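Local coordinates for uncharacterized protein (Leptospirillum rubarum, PDB 3O2I) that is of unknown function but belongs to the DUF6840 family and pairs with a second copy of itself in the crystal, at residues E103-K106 / T107-R110. Numbering follows the deposited sequence.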
# COMPACT_ATOMS: atom_id res chain seq x y z
N GLU B 103 -10.99 -17.77 -5.58
CA GLU B 103 -11.95 -18.84 -5.74
C GLU B 103 -13.09 -18.80 -4.72
O GLU B 103 -14.09 -19.50 -4.89
CB GLU B 103 -11.24 -20.19 -5.62
CG GLU B 103 -10.76 -20.48 -4.21
CD GLU B 103 -10.11 -21.83 -4.07
OE1 GLU B 103 -8.87 -21.87 -3.88
OE2 GLU B 103 -10.83 -22.85 -4.14
N LEU B 104 -12.95 -17.99 -3.67
CA LEU B 104 -13.92 -17.99 -2.56
C LEU B 104 -15.30 -17.44 -2.94
O LEU B 104 -15.42 -16.31 -3.41
CB LEU B 104 -13.35 -17.21 -1.35
CG LEU B 104 -13.83 -17.74 0.01
CD1 LEU B 104 -13.37 -19.16 0.23
CD2 LEU B 104 -13.39 -16.86 1.18
N SER B 105 -16.35 -18.23 -2.72
CA SER B 105 -17.71 -17.79 -3.03
C SER B 105 -18.08 -16.55 -2.24
O SER B 105 -17.56 -16.33 -1.14
CB SER B 105 -18.73 -18.89 -2.73
OG SER B 105 -18.93 -19.00 -1.32
N LYS B 106 -18.99 -15.75 -2.78
CA LYS B 106 -19.51 -14.58 -2.07
C LYS B 106 -20.12 -14.94 -0.71
O LYS B 106 -20.10 -14.14 0.23
CB LYS B 106 -20.54 -13.85 -2.94
CG LYS B 106 -21.16 -12.61 -2.30
CD LYS B 106 -22.20 -11.99 -3.24
CE LYS B 106 -22.81 -10.74 -2.67
NZ LYS B 106 -23.63 -10.00 -3.67
N THR B 107 -20.66 -16.15 -0.59
CA THR B 107 -21.25 -16.55 0.69
C THR B 107 -20.19 -16.82 1.75
O THR B 107 -20.35 -16.43 2.91
CB THR B 107 -22.21 -17.76 0.54
OG1 THR B 107 -23.44 -17.31 -0.03
CG2 THR B 107 -22.50 -18.39 1.90
N GLU B 108 -19.10 -17.48 1.36
CA GLU B 108 -18.00 -17.71 2.30
C GLU B 108 -17.27 -16.41 2.68
O GLU B 108 -16.86 -16.24 3.83
CB GLU B 108 -17.03 -18.76 1.78
CG GLU B 108 -17.58 -20.18 1.91
CD GLU B 108 -17.93 -20.57 3.34
OE1 GLU B 108 -17.44 -19.92 4.30
OE2 GLU B 108 -18.69 -21.54 3.51
N VAL B 109 -17.14 -15.50 1.72
CA VAL B 109 -16.55 -14.20 2.00
C VAL B 109 -17.39 -13.51 3.05
O VAL B 109 -16.88 -13.08 4.09
CB VAL B 109 -16.42 -13.31 0.74
CG1 VAL B 109 -16.01 -11.89 1.12
CG2 VAL B 109 -15.40 -13.90 -0.24
N ARG B 110 -18.69 -13.44 2.81
CA ARG B 110 -19.60 -12.83 3.77
C ARG B 110 -19.51 -13.54 5.13
O ARG B 110 -19.50 -12.89 6.18
CB ARG B 110 -21.04 -12.83 3.23
CG ARG B 110 -22.02 -12.04 4.10
CD ARG B 110 -23.46 -12.38 3.76
NE ARG B 110 -23.84 -12.03 2.39
CZ ARG B 110 -24.29 -10.83 2.01
NH1 ARG B 110 -24.37 -9.84 2.90
NH2 ARG B 110 -24.63 -10.61 0.75
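Ser105 and Val109 join through the first i to i+4 backbone bond of helix 106-117, Val109 N lying 3.0 Å from Ser105 O with an N-H...O angle of 164°, and Arg110 N repeats the pattern on Lys106 O at 3.0 Å. Ser105 OG accepts from Glu108 N, with OG to N 3.1 Å and a nearly straight 165° approach; chi1 of 75° tucks OG between the backbone N and the carbonyl carbon, where it faces this amide of the first turn. Ser105 thus sits at the N-cap position and its side-chain bond is a capping bond at the start of the C-terminal helix, which lies far from the chain's centre and against a second subunit. Just before the cap, Leu104 crosses Glu108 at about a right angle, CG 3.8 Å from Glu108 CB, while its CD2 meets CG2 of the buried Val109 at 3.8 Å. Replacing Leu104 by an alanine removes CG and both methyls, and would probably leave Val109 CG2 and Glu108 CB without this apolar neighbour. Lys106, extended throughout, runs alongside Arg110, CE 3.9 Å from NH2, at a slant to the guanidinium. Its NZ is hydrogen-bonded to Phe64 O, Ser67 OG and Ser68 O of the second subunit, and Lys106, Thr107 and Arg110 line the pocket of a bound dithiothreitol, likely an additive of the crystallisation.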